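Local coordinates for protein haloacid dehalogenase (Pseudomonas aeruginosa, PDB 3UMC) that probably hydrolyses the carbon-halogen bond of L-2-haloacids, as a member of the haloacid dehalogenase-like hydrolase superfamily, at residues 61-64 with 65-69; 128-131 with 132-135; 169-172 with 173-177; 220-223 with 224-228. One frame throughout, in Å; residues are numbered along the deposited sequence.

Interaction 1. Residues 61-64 with 65-69; sequences TDRW and RQQYK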
# COMPACT_ATOMS: atom_id res chain seq x y z
N THR A 61 -21.33 -13.01 16.40
CA THR A 61 -20.03 -13.11 15.75
C THR A 61 -20.05 -14.17 14.67
O THR A 61 -19.68 -13.89 13.55
CB THR A 61 -18.94 -13.38 16.73
OG1 THR A 61 -18.86 -12.27 17.63
CG2 THR A 61 -17.62 -13.59 16.00
N ASP A 62 -20.53 -15.37 15.01
CA ASP A 62 -20.50 -16.49 14.09
C ASP A 62 -21.46 -16.36 12.93
O ASP A 62 -21.13 -16.71 11.80
CB ASP A 62 -20.70 -17.82 14.85
CG ASP A 62 -19.46 -18.22 15.64
OD1 ASP A 62 -18.41 -17.53 15.42
OD2 ASP A 62 -19.52 -19.17 16.47
N ARG A 63 -22.65 -15.85 13.21
CA ARG A 63 -23.61 -15.62 12.16
C ARG A 63 -23.16 -14.48 11.22
O ARG A 63 -23.41 -14.53 10.02
CB ARG A 63 -24.99 -15.31 12.77
CG ARG A 63 -25.73 -16.55 13.44
CD ARG A 63 -26.41 -17.47 12.38
NE ARG A 63 -27.22 -16.71 11.42
CZ ARG A 63 -28.45 -16.23 11.66
NH1 ARG A 63 -29.03 -16.41 12.85
NH2 ARG A 63 -29.09 -15.56 10.70
N TRP A 64 -22.55 -13.43 11.77
CA TRP A 64 -22.14 -12.27 10.97
C TRP A 64 -21.14 -12.69 9.89
O TRP A 64 -21.27 -12.34 8.72
CB TRP A 64 -21.51 -11.23 11.88
CG TRP A 64 -21.45 -9.85 11.34
CD1 TRP A 64 -21.85 -9.40 10.11
CD2 TRP A 64 -20.93 -8.74 12.02
NE1 TRP A 64 -21.65 -8.04 10.01
CE2 TRP A 64 -21.06 -7.62 11.17
CE3 TRP A 64 -20.38 -8.57 13.27
CZ2 TRP A 64 -20.64 -6.38 11.53
CZ3 TRP A 64 -19.96 -7.35 13.62
CH2 TRP A 64 -20.10 -6.26 12.79
N ARG A 65 -20.20 -13.53 10.30
CA ARG A 65 -19.16 -14.01 9.41
C ARG A 65 -19.74 -14.77 8.23
O ARG A 65 -19.10 -14.84 7.18
CB ARG A 65 -18.15 -14.88 10.19
CG ARG A 65 -16.98 -15.45 9.35
CD ARG A 65 -16.26 -14.38 8.57
NE ARG A 65 -15.02 -14.84 7.97
CZ ARG A 65 -14.18 -14.05 7.31
NH1 ARG A 65 -14.46 -12.77 7.11
NH2 ARG A 65 -13.06 -14.55 6.80
N GLN A 66 -20.92 -15.34 8.39
CA GLN A 66 -21.57 -16.07 7.28
C GLN A 66 -22.64 -15.30 6.49
O GLN A 66 -22.99 -15.71 5.39
CB GLN A 66 -22.20 -17.35 7.82
CG GLN A 66 -21.21 -18.29 8.47
CD GLN A 66 -20.08 -18.67 7.54
OE1 GLN A 66 -18.91 -18.73 7.96
NE2 GLN A 66 -20.42 -18.92 6.26
N GLN A 67 -23.16 -14.22 7.06
CA GLN A 67 -24.43 -13.60 6.61
C GLN A 67 -24.31 -12.85 5.30
O GLN A 67 -25.29 -12.76 4.51
CB GLN A 67 -24.97 -12.64 7.68
CG GLN A 67 -26.28 -11.89 7.37
CD GLN A 67 -27.58 -12.63 7.77
OE1 GLN A 67 -27.57 -13.71 8.39
NE2 GLN A 67 -28.71 -12.01 7.43
N TYR A 68 -23.11 -12.30 5.06
CA TYR A 68 -22.90 -11.43 3.91
C TYR A 68 -22.58 -12.17 2.61
O TYR A 68 -22.62 -11.57 1.51
CB TYR A 68 -21.86 -10.33 4.24
CG TYR A 68 -20.44 -10.80 4.51
CD1 TYR A 68 -19.84 -10.60 5.76
CD2 TYR A 68 -19.70 -11.43 3.50
CE1 TYR A 68 -18.51 -11.01 5.98
CE2 TYR A 68 -18.41 -11.85 3.72
CZ TYR A 68 -17.80 -11.64 4.95
OH TYR A 68 -16.52 -12.07 5.08
N LYS A 69 -22.29 -13.47 2.72
CA LYS A 69 -21.86 -14.25 1.54
C LYS A 69 -22.84 -14.16 0.38
O LYS A 69 -22.49 -13.58 -0.64
CB LYS A 69 -21.50 -15.70 1.87
CG LYS A 69 -19.96 -16.00 1.70
CD LYS A 69 -19.09 -15.30 2.73
CE LYS A 69 -19.14 -16.01 4.11
NZ LYS A 69 -18.25 -17.21 4.27
O HOH W 1 -18.98 -18.06 11.21
O HOH W 2 -25.66 -15.62 8.97

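Interaction 2. Residues 128-131 with 132-135; sequences GMHA and LKAD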
# COMPACT_ATOMS: atom_id res chain seq x y z
N GLY A 128 6.90 -13.36 12.66
CA GLY A 128 7.09 -14.01 11.40
C GLY A 128 7.08 -12.98 10.27
O GLY A 128 7.88 -13.06 9.37
N MSE A 129 6.19 -12.01 10.34
CA MSE A 129 6.18 -10.99 9.28
C MSE A 129 7.52 -10.21 9.29
O MSE A 129 8.11 -9.95 8.23
CB MSE A 129 4.96 -10.10 9.39
CG MSE A 129 3.65 -10.74 8.92
SE MSE A 129 2.22 -9.50 9.09
CE MSE A 129 2.53 -8.44 7.44
N HIS A 130 8.00 -9.86 10.50
CA HIS A 130 9.25 -9.14 10.65
C HIS A 130 10.36 -9.92 10.20
O HIS A 130 11.30 -9.35 9.67
CB HIS A 130 9.50 -8.63 12.07
CG HIS A 130 8.76 -7.38 12.37
ND1 HIS A 130 9.00 -6.22 11.68
CD2 HIS A 130 7.71 -7.14 13.18
CE1 HIS A 130 8.17 -5.28 12.12
NE2 HIS A 130 7.37 -5.82 13.02
N ALA A 131 10.32 -11.26 10.37
CA ALA A 131 11.36 -12.08 9.79
C ALA A 131 11.33 -12.11 8.22
O ALA A 131 12.37 -12.02 7.55
CB ALA A 131 11.25 -13.55 10.34
N LEU A 132 10.16 -12.36 7.66
CA LEU A 132 10.01 -12.49 6.22
C LEU A 132 10.32 -11.20 5.50
O LEU A 132 10.73 -11.23 4.35
CB LEU A 132 8.59 -12.96 5.87
CG LEU A 132 8.22 -14.34 6.36
CD1 LEU A 132 6.70 -14.54 6.52
CD2 LEU A 132 8.87 -15.40 5.47
N LYS A 133 10.14 -10.04 6.14
CA LYS A 133 10.22 -8.78 5.42
C LYS A 133 11.66 -8.46 4.93
O LYS A 133 11.87 -7.62 4.00
CB LYS A 133 9.66 -7.61 6.25
CG LYS A 133 10.69 -7.04 7.17
CD LYS A 133 10.16 -5.91 8.05
CE LYS A 133 11.11 -5.65 9.29
NZ LYS A 133 10.59 -4.55 10.14
N ALA A 134 12.64 -9.11 5.54
CA ALA A 134 14.00 -8.88 5.20
C ALA A 134 14.25 -9.36 3.80
O ALA A 134 15.00 -8.75 3.05
CB ALA A 134 14.95 -9.64 6.22
N ASP A 135 13.66 -10.48 3.42
CA ASP A 135 13.95 -11.06 2.14
C ASP A 135 12.86 -10.84 1.07
O ASP A 135 13.14 -11.03 -0.07
CB ASP A 135 14.30 -12.54 2.36
CG ASP A 135 15.65 -12.69 3.16
OD1 ASP A 135 16.67 -12.13 2.67
OD2 ASP A 135 15.65 -13.22 4.31

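Interaction 3. Residues 169-172 with 173-177; sequences FGHY and KPDPQ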
# COMPACT_ATOMS: atom_id res chain seq x y z
N PHE A 169 -9.43 -3.36 -7.05
CA PHE A 169 -9.67 -4.12 -8.26
C PHE A 169 -11.15 -4.23 -8.58
O PHE A 169 -11.51 -4.61 -9.66
CB PHE A 169 -9.11 -5.53 -8.08
CG PHE A 169 -7.69 -5.55 -7.59
CD1 PHE A 169 -6.66 -5.09 -8.37
CD2 PHE A 169 -7.39 -6.04 -6.34
CE1 PHE A 169 -5.38 -5.09 -7.91
CE2 PHE A 169 -6.05 -6.12 -5.90
CZ PHE A 169 -5.06 -5.62 -6.67
N GLY A 170 -12.01 -3.92 -7.64
CA GLY A 170 -13.45 -4.09 -7.84
C GLY A 170 -13.89 -5.52 -7.93
O GLY A 170 -14.92 -5.81 -8.57
N HIS A 171 -13.11 -6.44 -7.29
CA HIS A 171 -13.44 -7.86 -7.25
C HIS A 171 -13.11 -8.43 -5.86
O HIS A 171 -12.17 -7.97 -5.21
CB HIS A 171 -12.63 -8.59 -8.31
CG HIS A 171 -13.15 -8.44 -9.70
ND1 HIS A 171 -14.09 -9.30 -10.25
CD2 HIS A 171 -12.83 -7.56 -10.69
CE1 HIS A 171 -14.33 -8.95 -11.50
NE2 HIS A 171 -13.56 -7.91 -11.80
N TYR A 172 -13.89 -9.42 -5.41
CA TYR A 172 -13.58 -10.19 -4.22
C TYR A 172 -12.93 -11.49 -4.63
O TYR A 172 -13.26 -12.06 -5.68
CB TYR A 172 -14.83 -10.52 -3.39
CG TYR A 172 -15.37 -9.29 -2.70
CD1 TYR A 172 -14.66 -8.73 -1.65
CD2 TYR A 172 -16.53 -8.63 -3.14
CE1 TYR A 172 -15.08 -7.64 -1.03
CE2 TYR A 172 -16.96 -7.48 -2.50
CZ TYR A 172 -16.23 -7.01 -1.45
OH TYR A 172 -16.55 -5.89 -0.74
N LYS A 173 -12.00 -11.97 -3.80
CA LYS A 173 -11.34 -13.25 -4.03
C LYS A 173 -12.46 -14.28 -4.01
O LYS A 173 -13.45 -14.07 -3.32
CB LYS A 173 -10.35 -13.55 -2.91
CG LYS A 173 -9.19 -12.59 -2.82
CD LYS A 173 -8.04 -13.09 -1.88
CE LYS A 173 -8.44 -13.06 -0.44
NZ LYS A 173 -7.35 -13.53 0.47
N PRO A 174 -12.32 -15.38 -4.73
CA PRO A 174 -11.25 -15.76 -5.56
C PRO A 174 -11.40 -15.30 -7.06
O PRO A 174 -10.85 -15.95 -7.92
CB PRO A 174 -11.29 -17.28 -5.46
CG PRO A 174 -12.85 -17.54 -5.57
CD PRO A 174 -13.36 -16.44 -4.67
N ASP A 175 -12.06 -14.18 -7.38
CA ASP A 175 -12.03 -13.71 -8.77
C ASP A 175 -10.57 -13.56 -9.12
O ASP A 175 -9.74 -13.08 -8.30
CB ASP A 175 -12.72 -12.37 -8.94
CG ASP A 175 -14.21 -12.45 -8.75
OD1 ASP A 175 -14.69 -13.61 -8.68
OD2 ASP A 175 -14.89 -11.37 -8.62
N PRO A 176 -10.22 -13.98 -10.32
CA PRO A 176 -8.86 -13.96 -10.75
C PRO A 176 -8.26 -12.55 -10.86
O PRO A 176 -7.03 -12.40 -10.81
CB PRO A 176 -8.90 -14.63 -12.10
CG PRO A 176 -10.28 -14.78 -12.46
CD PRO A 176 -11.13 -14.62 -11.27
N GLN A 177 -9.10 -11.55 -11.02
CA GLN A 177 -8.67 -10.18 -11.11
C GLN A 177 -7.86 -9.72 -9.88
O GLN A 177 -7.00 -8.84 -10.00
CB GLN A 177 -9.88 -9.28 -11.35
CG GLN A 177 -10.44 -9.41 -12.80
CD GLN A 177 -11.51 -10.49 -12.95
OE1 GLN A 177 -11.68 -11.34 -12.06
NE2 GLN A 177 -12.32 -10.41 -14.05
O HOH W 3 -16.18 -9.97 -6.92

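Interaction 4. Residues 220-223 with 224-228; sequences LEYG and PGQSQ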
# COMPACT_ATOMS: atom_id res chain seq x y z
N LEU A 220 -8.16 -22.90 14.98
CA LEU A 220 -8.95 -22.20 15.99
C LEU A 220 -9.66 -20.97 15.40
O LEU A 220 -10.38 -20.27 16.10
CB LEU A 220 -8.01 -21.80 17.19
CG LEU A 220 -7.49 -23.07 17.96
CD1 LEU A 220 -6.71 -22.82 19.21
CD2 LEU A 220 -8.67 -23.96 18.30
N GLU A 221 -9.49 -20.70 14.12
CA GLU A 221 -10.11 -19.51 13.55
C GLU A 221 -11.62 -19.43 13.87
O GLU A 221 -12.13 -18.35 14.23
CB GLU A 221 -9.94 -19.48 12.04
CG GLU A 221 -10.48 -18.25 11.40
CD GLU A 221 -10.26 -18.16 9.87
OE1 GLU A 221 -9.60 -19.04 9.22
OE2 GLU A 221 -10.71 -17.13 9.36
N TYR A 222 -12.30 -20.55 13.68
CA TYR A 222 -13.74 -20.61 13.77
C TYR A 222 -14.20 -21.18 15.12
O TYR A 222 -15.38 -21.49 15.29
CB TYR A 222 -14.33 -21.39 12.59
CG TYR A 222 -14.38 -20.58 11.31
CD1 TYR A 222 -15.42 -19.74 11.03
CD2 TYR A 222 -13.34 -20.64 10.37
CE1 TYR A 222 -15.48 -18.97 9.81
CE2 TYR A 222 -13.39 -19.89 9.19
CZ TYR A 222 -14.46 -19.06 8.91
OH TYR A 222 -14.50 -18.29 7.74
N GLY A 223 -13.27 -21.25 16.05
CA GLY A 223 -13.49 -21.79 17.38
C GLY A 223 -13.27 -23.29 17.51
O GLY A 223 -12.95 -23.96 16.52
N PRO A 224 -13.48 -23.84 18.73
CA PRO A 224 -13.39 -25.31 18.98
C PRO A 224 -14.24 -26.18 18.02
O PRO A 224 -13.84 -27.29 17.73
CB PRO A 224 -13.85 -25.44 20.44
CG PRO A 224 -13.55 -24.04 21.06
CD PRO A 224 -13.90 -23.09 19.94
N GLY A 225 -15.36 -25.70 17.50
CA GLY A 225 -16.09 -26.48 16.44
C GLY A 225 -15.42 -26.77 15.06
O GLY A 225 -15.85 -27.65 14.31
N GLN A 226 -14.36 -26.02 14.70
CA GLN A 226 -13.96 -25.88 13.30
C GLN A 226 -13.75 -27.21 12.58
O GLN A 226 -12.99 -28.07 13.03
CB GLN A 226 -12.65 -25.07 13.19
CG GLN A 226 -12.19 -24.79 11.74
CD GLN A 226 -11.00 -23.80 11.65
OE1 GLN A 226 -10.81 -22.93 12.53
NE2 GLN A 226 -10.18 -23.97 10.59
N SER A 227 -14.31 -27.28 11.38
CA SER A 227 -14.20 -28.44 10.56
C SER A 227 -13.51 -28.21 9.21
O SER A 227 -13.20 -29.18 8.53
CB SER A 227 -15.63 -28.99 10.28
OG SER A 227 -16.36 -28.06 9.46
N GLN A 228 -13.36 -26.96 8.77
CA GLN A 228 -12.83 -26.62 7.46
C GLN A 228 -11.35 -26.19 7.58
O GLN A 228 -10.95 -25.60 8.60
CB GLN A 228 -13.60 -25.48 6.82
CG GLN A 228 -14.99 -25.83 6.33
CD GLN A 228 -15.01 -26.53 4.95
OE1 GLN A 228 -15.37 -27.72 4.86
NE2 GLN A 228 -14.62 -25.79 3.88
O HOH W 4 -9.37 -21.55 8.93

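Interaction 1. Residues 61-64 with 65-69
Arg63 and Gln67, one helical turn apart, make a local side-chain contact near the end of helix 57-67, which belongs to the helical cap that this family adds to its Rossmann-like core. The pairing illustrates how a water can do more than the direct bond it accompanies. Arg63 NH2 reaches Gln67 OE1 at 3.3 Å, a weak hydrogen bond, with the guanidinium and amide planes turned 45° against each other. Inside this bridge sits a water that accepts from Arg63 NE and donates both to the backbone O of Arg63 and, at 2.8 Å, to Gln67 OE1. Bends at chi2 (-79°) and chi3 (-49°) fold the arginine round so that its NE faces this water. Glu99 takes the same NH2 in a salt bridge, so the arginine is shared between its own helix and a residue of helix 85-99. Helix 85-99 also receives Trp64 and Gln67: Trp64 NE1 bonds to His89 O, and Gln67 packs on Ala95 and Leu96. In the backbone, the bonds Gln66 N to Arg63 O and Gln67 N to Trp64 O both run from residue i+3 to i, each donor lying well above the carbonyl plane. A second water donates to Asp62 O at 2.6 Å and more weakly to Gln66 OE1, at 3.3 Å.

Interaction 2. Residues 128-131 with 132-135
Lys133 lies alongside His130, both side chains pointing the same way, at the point where helix 125-132 gives way to the loop before strand 137-140. Its CB rests 3.4 Å from Met129 O, and CG then passes His130 O at 3.5 Å. The first torsion, 85°, sets CG between the backbone N and the carbonyl carbon; from there the chain runs extended, which carries it back along the helix to the imidazole. CD is already within van der Waals range of the ring, and CE comes to 3.2 Å from His130 ND1, at the ring edge. Last, NZ donates to His130 ND1 at 2.8 Å, only 7° out of the ring plane, so the ammonium meets the imidazole edge-on.

The backbone beneath is held by ordinary helical bonds from Leu132 N to Gly128 O and from Lys133 N to Met129 O, the latter residue present as selenomethionine. Leu132 leans the other way: its CG lies 3.3 Å from Gly128 O, and the side chain packs on Ile25, Phe27 and Leu138, joining the helix to the central sheet of the HAD-type core. Arg154 of the second subunit reaches Lys133 O through a weak hydrogen bond. Because ND1 acts as acceptor toward a lysine, the imidazole is probably neutral here, and a neighbouring ammonium would be expected to disfavour its protonation.

Interaction 3. Residues 169-172 with 173-177
Two flat groups meet the His171 imidazole in contrasting ways, the Gln177 amide over a face and the Asp175 carboxylate at the edge. The amide lies almost parallel to the ring, 12° between planes, with Gln177 CD 3.4 Å above it and displaced toward the rim. Farther back along the same side chain, Gln177 CB makes a CH-pi contact 3.9 Å from the ring centroid; a bend at chi2 (90°) turns the amide over the ring. The carboxylate instead stands nearly upright against the imidazole, its plane 79° away. His171 ND1 donates to Asp175 OD2 at 2.8 Å, in the plane of the ring, but on the anti side of the carboxylate and tilted out of its plane. A water donates to the same OD2 at 2.6 Å and accepts from Tyr172 N, while Asp175 OD1 forms a salt bridge with Arg76.

These residues shape the loop that enters helix 176-186, and Lys173, followed by a cis bond to Pro174, probably corresponds to the motif III lysine of HAD enzymes; consistent with this, its NZ forms salt bridges with Asp28 and Asp202. Around the cis bond the chain folds back on itself, and Asp175 N donates to Tyr172 O at 3.0 Å, in the carbonyl plane and on a lone pair. Phe169 turns one ring face to the backbone O of Gln177, which stands 4.0 Å above the ring plane.

Interaction 4. Residues 220-223 with 224-228
Gln226 reaches back across the preceding turn, where its OE1 accepts from Tyr222 N at 3.0 Å in a fairly straight bond (164°), although the donor sits above the plane of the amide carbonyl. The same oxygen lies beside the tyrosine, 3.8 Å from Tyr222 CB and close to the edge of the ring, whose plane stands at 89° to the amide. With CG anti to the backbone N (chi1 -176°) and the chain straight beyond it, the glutamine reaches the N-H of Tyr222 at full stretch. Its other branch is fixed too: Gln226 NE2 donates to Gln228 O at 2.7 Å, within the amide plane, which with the OE1 bond defines how the amide is flipped.

Next outward, in the backbone, Gln226 N donates to Gly223 O at 3.1 Å, and Gly223 N to Leu220 O at 3.1 Å; between these bonds Gly223 has a positive phi and would jam a side chain against the carbonyl O of Tyr222, which calls for glycine. Further out, a water donates to Glu221 OE1 at 2.5 Å and accepts a weak bond from Gln226 NE2. Glu221 is also held by His199 and Trp36 NE1, and the Tyr222 ring meets Trp36 edge-to-face. A side-chain amide thus braces two consecutive type I beta turns, 220-223 and 223-226, in the loop after strand 212-216 of the parallel core sheet.

In the fold
Interactions 1 and 4 are the only pair in contact, with centres 14 Å apart: Arg65 NE lies 3.5 Å from Tyr222 OH, bringing the cap helix against the loop after strand 212-216. Trp36 joins them further, taking Arg65 in a cation-pi contact while meeting Glu221 and Tyr222. Interaction 3, about 7 Å from interaction 1 at the nearest atoms, brings Lys173 to Asp28, just after strand 24-27, where HAD enzymes carry their nucleophilic aspartate. Interaction 2 lies across the chain's centre from interaction 1, with centres 32 Å apart, and its nearest atoms are about 13 Å from those of interaction 3.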